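Local coordinates for glycerol-3-phosphate dehydrogenase [NAD(+)] 1 (PDB 4FGW), which catalyses the NAD-dependent interconversion of dihydroxyacetone phosphate and sn-glycerol 3-phosphate, supporting glycerol accumulation when yeast cells face hyperosmotic stress, at residues 253-258 and 262-267; 317-322 and 374-379. All blocks are in the same frame, centred on the assembly; numbering follows the deposited sequence.

Contact 1: 253-258 and 262-267; sequences GFVEGL and NNASAA
V255 reaches across to A264 and S265 with a single methyl, CG1, and this one branch supplies all the apolar contact. It lies 3.6 Å from the CB of A264, so the two methyl groups meet directly. It also presses against the backbone: CG1 comes within 3.5 Å of the carbonyl carbon of A264 and stands equally close to the amide N of S265, the two atoms of one peptide link. The small side chain of A264 leaves that link open to the approach. A264 also packs against W193 of the second subunit.

The polar contact lies beside this patch. E256 leaves its helix with CG anti to the carbonyl carbon (chi1 -81°) and runs extended from there, which carries the carboxylate to S265. The hydroxyl OG of S265 donates to OE2 of E256 over 3.3 Å, a weak bond. The firmer partner of the same carboxylate is R316, whose NE forms a salt bridge with OE1. One oxygen thus faces helix 261-283 and the other helix 310-320, an arrangement that probably limits rotation of the carboxylate and balances its charge.

The backbones behind these side chains run nearly antiparallel, with 167° between the segment axes and 8.6 Å at their closest approach. V255 and S265 sit opposite each other, their CA atoms 6.1 Å apart, a close approach consistent with the small side chains of A264 and S265 at the interface. The result is a worked example of a helical hairpin: helix 235-257, which carries the probable proton acceptor K245, turns back through a very short link into helix 261-283 within the helical C-terminal domain of the glycerol-3-phosphate dehydrogenase family.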
ATOM      1  N   GLY A 253      -5.601 -12.512   4.595  1.00 54.96           N
ATOM      2  CA  GLY A 253      -5.435 -13.629   5.518  1.00 56.31           C
ATOM      3  C   GLY A 253      -5.706 -14.959   4.850  1.00 63.19           C
ATOM      4  O   GLY A 253      -4.910 -15.894   4.994  1.00 64.10           O
ATOM      5  N   PHE A 254      -6.809 -15.029   4.061  1.00 60.84           N
ATOM      6  CA  PHE A 254      -7.190 -16.220   3.299  1.00 64.15           C
ATOM      7  C   PHE A 254      -6.044 -16.631   2.393  1.00 69.03           C
ATOM      8  O   PHE A 254      -5.597 -17.778   2.419  1.00 71.46           O
ATOM      9  CB  PHE A 254      -8.445 -15.954   2.442  1.00 67.39           C
ATOM     10  CG  PHE A 254      -9.726 -15.638   3.180  1.00 69.75           C
ATOM     11  CD1 PHE A 254     -10.713 -14.859   2.589  1.00 73.05           C
ATOM     12  CD2 PHE A 254      -9.951 -16.129   4.461  1.00 72.73           C
ATOM     13  CE1 PHE A 254     -11.895 -14.564   3.272  1.00 75.16           C
ATOM     14  CE2 PHE A 254     -11.129 -15.833   5.141  1.00 76.70           C
ATOM     15  CZ  PHE A 254     -12.096 -15.053   4.544  1.00 75.20           C
ATOM     16  N   VAL A 255      -5.536 -15.664   1.641  1.00 63.30           N
ATOM     17  CA  VAL A 255      -4.461 -15.817   0.679  1.00 63.29           C
ATOM     18  C   VAL A 255      -3.097 -16.192   1.318  1.00 67.12           C
ATOM     19  O   VAL A 255      -2.381 -17.030   0.765  1.00 68.81           O
ATOM     20  CB  VAL A 255      -4.487 -14.575  -0.235  1.00 65.20           C
ATOM     21  CG1 VAL A 255      -3.175 -13.804  -0.258  1.00 62.37           C
ATOM     22  CG2 VAL A 255      -4.979 -14.927  -1.623  1.00 67.12           C
ATOM     23  N   GLU A 256      -2.790 -15.628   2.504  1.00 61.55           N
ATOM     24  CA  GLU A 256      -1.576 -15.923   3.276  1.00 60.74           C
ATOM     25  C   GLU A 256      -1.643 -17.349   3.845  1.00 69.38           C
ATOM     26  O   GLU A 256      -0.711 -18.127   3.636  1.00 70.76           O
ATOM     27  CB  GLU A 256      -1.397 -14.910   4.415  1.00 59.13           C
ATOM     28  CG  GLU A 256      -0.786 -13.591   3.974  1.00 65.18           C
ATOM     29  CD  GLU A 256      -0.551 -12.561   5.064  1.00 80.12           C
ATOM     30  OE1 GLU A 256      -0.794 -12.873   6.252  1.00 77.32           O
ATOM     31  OE2 GLU A 256      -0.134 -11.431   4.726  1.00 75.16           O
ATOM     32  N   GLY A 257      -2.760 -17.671   4.515  1.00 67.58           N
ATOM     33  CA  GLY A 257      -3.036 -18.969   5.121  1.00 70.90           C
ATOM     34  C   GLY A 257      -2.997 -20.130   4.148  1.00 78.71           C
ATOM     35  O   GLY A 257      -2.667 -21.252   4.539  1.00 81.18           O
ATOM     36  N   LEU A 258      -3.332 -19.860   2.866  1.00 75.94           N
ATOM     37  CA  LEU A 258      -3.289 -20.826   1.766  1.00 79.09           C
ATOM     38  C   LEU A 258      -1.832 -21.067   1.315  1.00 83.52           C
ATOM     39  O   LEU A 258      -1.576 -21.987   0.534  1.00 86.65           O
ATOM     40  CB  LEU A 258      -4.127 -20.324   0.573  1.00 79.48           C
ATOM     41  CG  LEU A 258      -5.645 -20.535   0.623  1.00 87.15           C
ATOM     42  CD1 LEU A 258      -6.340 -19.687  -0.426  1.00 87.00           C
ATOM     43  CD2 LEU A 258      -6.017 -21.994   0.414  1.00 94.73           C
ATOM     44  N   ASN A 262       3.450 -13.114   0.126  1.00 52.04           N
ATOM     45  CA  ASN A 262       3.392 -11.652   0.100  1.00 48.69           C
ATOM     46  C   ASN A 262       2.860 -11.063  -1.198  1.00 52.24           C
ATOM     47  O   ASN A 262       2.158 -10.054  -1.148  1.00 50.79           O
ATOM     48  CB  ASN A 262       4.773 -11.059   0.406  1.00 44.50           C
ATOM     49  CG  ASN A 262       5.229 -11.184   1.842  1.00 56.77           C
ATOM     50  OD1 ASN A 262       4.441 -11.395   2.775  1.00 51.34           O
ATOM     51  ND2 ASN A 262       6.521 -10.998   2.054  1.00 47.85           N
ATOM     52  N   ASN A 263       3.224 -11.660  -2.352  1.00 49.47           N
ATOM     53  CA  ASN A 263       2.814 -11.209  -3.684  1.00 49.56           C
ATOM     54  C   ASN A 263       1.325 -11.340  -3.906  1.00 55.11           C
ATOM     55  O   ASN A 263       0.721 -10.472  -4.529  1.00 55.13           O
ATOM     56  CB  ASN A 263       3.588 -11.949  -4.774  1.00 50.61           C
ATOM     57  CG  ASN A 263       5.066 -11.648  -4.806  1.00 60.63           C
ATOM     58  OD1 ASN A 263       5.515 -10.603  -4.332  1.00 55.61           O
ATOM     59  ND2 ASN A 263       5.865 -12.561  -5.338  1.00 44.51           N
ATOM     60  N   ALA A 264       0.735 -12.419  -3.383  1.00 54.04           N
ATOM     61  CA  ALA A 264      -0.693 -12.677  -3.466  1.00 55.54           C
ATOM     62  C   ALA A 264      -1.432 -11.743  -2.519  1.00 58.53           C
ATOM     63  O   ALA A 264      -2.483 -11.228  -2.880  1.00 60.87           O
ATOM     64  CB  ALA A 264      -0.979 -14.123  -3.130  1.00 58.89           C
ATOM     65  N   SER A 265      -0.859 -11.480  -1.330  1.00 51.96           N
ATOM     66  CA  SER A 265      -1.415 -10.575  -0.324  1.00 48.98           C
ATOM     67  C   SER A 265      -1.438  -9.136  -0.854  1.00 50.83           C
ATOM     68  O   SER A 265      -2.479  -8.482  -0.783  1.00 50.99           O
ATOM     69  CB  SER A 265      -0.608 -10.664   0.967  1.00 50.11           C
ATOM     70  OG  SER A 265      -1.197  -9.874   1.985  1.00 58.71           O
ATOM     71  N   ALA A 266      -0.301  -8.667  -1.429  1.00 45.79           N
ATOM     72  CA  ALA A 266      -0.140  -7.335  -2.030  1.00 43.68           C
ATOM     73  C   ALA A 266      -1.160  -7.117  -3.161  1.00 50.35           C
ATOM     74  O   ALA A 266      -1.682  -6.009  -3.292  1.00 50.54           O
ATOM     75  CB  ALA A 266       1.273  -7.174  -2.558  1.00 43.68           C
ATOM     76  N   ALA A 267      -1.472  -8.184  -3.943  1.00 48.37           N
ATOM     77  CA  ALA A 267      -2.469  -8.171  -5.019  1.00 51.01           C
ATOM     78  C   ALA A 267      -3.877  -7.903  -4.468  1.00 54.79           C
ATOM     79  O   ALA A 267      -4.590  -7.083  -5.047  1.00 55.01           O
ATOM     80  CB  ALA A 267      -2.438  -9.485  -5.790  1.00 54.72           C
TER

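Contact 2: 317-322 and 374-379; sequences LMATSG and YPMKNL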
ATOM      1  N   LEU A 317      -6.167 -18.328   9.945  1.00 70.91           N
ATOM      2  CA  LEU A 317      -6.501 -19.568  10.642  1.00 74.84           C
ATOM      3  C   LEU A 317      -7.600 -20.330   9.901  1.00 82.46           C
ATOM      4  O   LEU A 317      -7.499 -21.551   9.789  1.00 85.59           O
ATOM      5  CB  LEU A 317      -6.866 -19.321  12.118  1.00 75.32           C
ATOM      6  CG  LEU A 317      -7.062 -20.577  12.996  1.00 84.27           C
ATOM      7  CD1 LEU A 317      -5.778 -21.410  13.116  1.00 84.82           C
ATOM      8  CD2 LEU A 317      -7.578 -20.209  14.361  1.00 87.56           C
ATOM      9  N   MET A 318      -8.608 -19.606   9.345  1.00 78.15           N
ATOM     10  CA  MET A 318      -9.699 -20.182   8.542  1.00 81.01           C
ATOM     11  C   MET A 318      -9.116 -21.001   7.378  1.00 87.63           C
ATOM     12  O   MET A 318      -9.620 -22.076   7.061  1.00 91.40           O
ATOM     13  CB  MET A 318     -10.588 -19.070   7.970  1.00 81.39           C
ATOM     14  CG  MET A 318     -11.641 -18.562   8.914  1.00 85.00           C
ATOM     15  SD  MET A 318     -12.426 -17.059   8.271  1.00 86.63           S
ATOM     16  CE  MET A 318     -13.477 -17.736   6.997  1.00 87.00           C
ATOM     17  N   ALA A 319      -8.044 -20.485   6.761  1.00 82.53           N
ATOM     18  CA  ALA A 319      -7.339 -21.128   5.654  1.00 83.70           C
ATOM     19  C   ALA A 319      -6.455 -22.292   6.147  1.00 90.23           C
ATOM     20  O   ALA A 319      -6.415 -23.342   5.503  1.00 92.65           O
ATOM     21  CB  ALA A 319      -6.504 -20.095   4.915  1.00 80.43           C
ATOM     22  N   THR A 320      -5.770 -22.102   7.299  1.00 86.24           N
ATOM     23  CA  THR A 320      -4.878 -23.071   7.950  1.00 88.46           C
ATOM     24  C   THR A 320      -5.644 -24.321   8.431  1.00 97.26           C
ATOM     25  O   THR A 320      -5.264 -25.442   8.090  1.00 99.46           O
ATOM     26  CB  THR A 320      -4.085 -22.359   9.080  1.00 96.20           C
ATOM     27  OG1 THR A 320      -3.078 -21.537   8.492  1.00 91.53           O
ATOM     28  CG2 THR A 320      -3.434 -23.325  10.074  1.00100.45           C
ATOM     29  N   SER A 321      -6.710 -24.113   9.222  1.00 94.81           N
ATOM     30  CA  SER A 321      -7.526 -25.163   9.808  1.00 99.65           C
ATOM     31  C   SER A 321      -8.655 -25.653   8.898  1.00108.25           C
ATOM     32  O   SER A 321      -8.670 -26.825   8.517  1.00112.50           O
ATOM     33  CB  SER A 321      -8.080 -24.710  11.155  1.00102.41           C
ATOM     34  OG  SER A 321      -8.888 -23.552  11.009  1.00107.61           O
ATOM     35  N   GLY A 322      -9.586 -24.758   8.577  1.00103.44           N
ATOM     36  CA  GLY A 322     -10.767 -25.065   7.778  1.00106.42           C
ATOM     37  C   GLY A 322     -12.040 -24.837   8.565  1.00111.78           C
ATOM     38  O   GLY A 322     -13.106 -25.326   8.181  1.00114.85           O
ATOM     39  N   TYR A 374     -17.957 -20.941   0.243  1.00107.69           N
ATOM     40  CA  TYR A 374     -17.186 -20.721  -0.978  1.00106.15           C
ATOM     41  C   TYR A 374     -15.730 -21.181  -0.859  1.00106.48           C
ATOM     42  O   TYR A 374     -15.076 -20.875   0.139  1.00102.48           O
ATOM     43  CB  TYR A 374     -17.380 -19.301  -1.534  1.00104.79           C
ATOM     44  CG  TYR A 374     -18.658 -19.149  -2.343  1.00111.70           C
ATOM     45  CD1 TYR A 374     -18.618 -18.817  -3.693  1.00115.05           C
ATOM     46  CD2 TYR A 374     -19.908 -19.364  -1.761  1.00115.97           C
ATOM     47  CE1 TYR A 374     -19.789 -18.693  -4.445  1.00120.13           C
ATOM     48  CE2 TYR A 374     -21.083 -19.259  -2.507  1.00121.11           C
ATOM     49  CZ  TYR A 374     -21.020 -18.908  -3.845  1.00128.20           C
ATOM     50  OH  TYR A 374     -22.175 -18.778  -4.574  1.00132.45           O
ATOM     51  N   PRO A 375     -15.268 -22.005  -1.835  1.00105.30           N
ATOM     52  CA  PRO A 375     -13.935 -22.646  -1.752  1.00103.68           C
ATOM     53  C   PRO A 375     -12.658 -21.938  -1.283  1.00102.05           C
ATOM     54  O   PRO A 375     -11.700 -22.654  -0.957  1.00102.24           O
ATOM     55  CB  PRO A 375     -13.770 -23.289  -3.129  1.00108.78           C
ATOM     56  CG  PRO A 375     -15.149 -23.624  -3.521  1.00118.36           C
ATOM     57  CD  PRO A 375     -16.003 -22.494  -3.021  1.00111.68           C
ATOM     58  N   MET A 376     -12.604 -20.581  -1.273  1.00 92.84           N
ATOM     59  CA  MET A 376     -11.439 -19.784  -0.835  1.00 87.01           C
ATOM     60  C   MET A 376     -10.282 -19.812  -1.841  1.00 90.05           C
ATOM     61  O   MET A 376      -9.665 -18.775  -2.080  1.00 85.08           O
ATOM     62  CB  MET A 376     -10.962 -20.188   0.576  1.00 87.80           C
ATOM     63  CG  MET A 376     -10.220 -19.111   1.320  1.00 85.77           C
ATOM     64  SD  MET A 376      -9.516 -19.740   2.865  1.00 88.78           S
ATOM     65  CE  MET A 376     -10.910 -19.625   3.933  1.00 86.87           C
ATOM     66  N   LYS A 377     -10.002 -20.989  -2.437  1.00 91.15           N
ATOM     67  CA  LYS A 377      -8.966 -21.179  -3.463  1.00 91.38           C
ATOM     68  C   LYS A 377      -9.412 -20.516  -4.779  1.00 96.08           C
ATOM     69  O   LYS A 377      -8.578 -20.238  -5.641  1.00 94.40           O
ATOM     70  CB  LYS A 377      -8.719 -22.680  -3.721  1.00 98.82           C
ATOM     71  CG  LYS A 377      -8.269 -23.494  -2.505  1.00115.51           C
ATOM     72  CD  LYS A 377      -7.919 -24.946  -2.874  1.00129.66           C
ATOM     73  CE  LYS A 377      -9.122 -25.852  -3.045  1.00145.11           C
ATOM     74  NZ  LYS A 377      -8.739 -27.184  -3.582  1.00156.41           N
ATOM     75  N   ASN A 378     -10.733 -20.286  -4.929  1.00 95.04           N
ATOM     76  CA  ASN A 378     -11.361 -19.678  -6.104  1.00 96.14           C
ATOM     77  C   ASN A 378     -11.267 -18.151  -6.120  1.00 95.48           C
ATOM     78  O   ASN A 378     -11.717 -17.535  -7.089  1.00 96.42           O
ATOM     79  CB  ASN A 378     -12.824 -20.115  -6.212  1.00 99.65           C
ATOM     80  CG  ASN A 378     -13.058 -21.590  -6.451  1.00118.99           C
ATOM     81  OD1 ASN A 378     -14.182 -22.075  -6.308  1.00113.31           O
ATOM     82  ND2 ASN A 378     -12.036 -22.333  -6.857  1.00110.48           N
ATOM     83  N   LEU A 379     -10.685 -17.545  -5.057  1.00 87.01           N
ATOM     84  CA  LEU A 379     -10.493 -16.098  -4.898  1.00 82.29           C
ATOM     85  C   LEU A 379      -9.936 -15.410  -6.165  1.00 84.93           C
ATOM     86  O   LEU A 379     -10.605 -14.485  -6.631  1.00 84.79           O
ATOM     87  CB  LEU A 379      -9.687 -15.783  -3.617  1.00 78.09           C
ATOM     88  CG  LEU A 379      -9.779 -14.381  -3.003  1.00 78.44           C
ATOM     89  CD1 LEU A 379     -11.204 -13.981  -2.707  1.00 81.50           C
ATOM     90  CD2 LEU A 379      -9.013 -14.329  -1.709  1.00 75.56           C
TER
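M376 extends from its loop to the end of helix 310-320 and meets A319 and M318 with its last two atoms. Its CB points toward the helix, and CG, anti to the backbone N (chi1 -155°), carries the chain onward; these two carbons bridge the distance without touching residues 317-322. The sulfur makes the first contact: SD of M376 rests 3.7 Å from the CB of A319 and almost as near to its CA, at 3.8 Å. A bend at the last torsion (chi3 -83°) then turns the terminal methyl along the helix surface, where CE lies 4.1 Å from the CB of M318 and equally far from the amide N of A319. F254 of helix 235-257 and I369 of helix 361-371 also touch M376, so the thioether enters a junction of three helices.

Cutting this methionine back to an alanine would remove CG, SD and CE, and is likely to open a gap beside A319 and M318 and leave the loop without its apolar hold on the helix.

The backbone shapes the approach. M376 has a positive phi of 73°, and the amide N of K377 bonds to the O of P375 over 2.8 Å, close to a classic gamma turn; a type I turn that starts at M376 itself and ends at L379 leads into helix 379-383. The arrangement is plain apolar packing against the last turn of helix 310-320, joining the loop between helices 361-371 and 379-383 to that helix within the helical C-terminal domain of these dehydrogenases.

Overall arrangement
Beyond the N-terminal Rossmann-type part, the chain runs along helix 235-257 and doubles back at once, and contact 1 closes this tight link between two successive helices. Helix 310-320 follows later and opens contact 2, which closes only after helices 325-333, 340-354 and 361-371 have intervened. The contacts are therefore in series, neither nested nor crossed: one local, the other long-range. In space the centres of contact 1 and contact 2 lie about 11 Å apart. The CB of A319 packs 3.5 Å from the backbone O of F254, while CE of M318 touches that residue's ring. Through F254, helix 235-257 ties its hairpin to helix 310-320 and to the loop before helix 379-383.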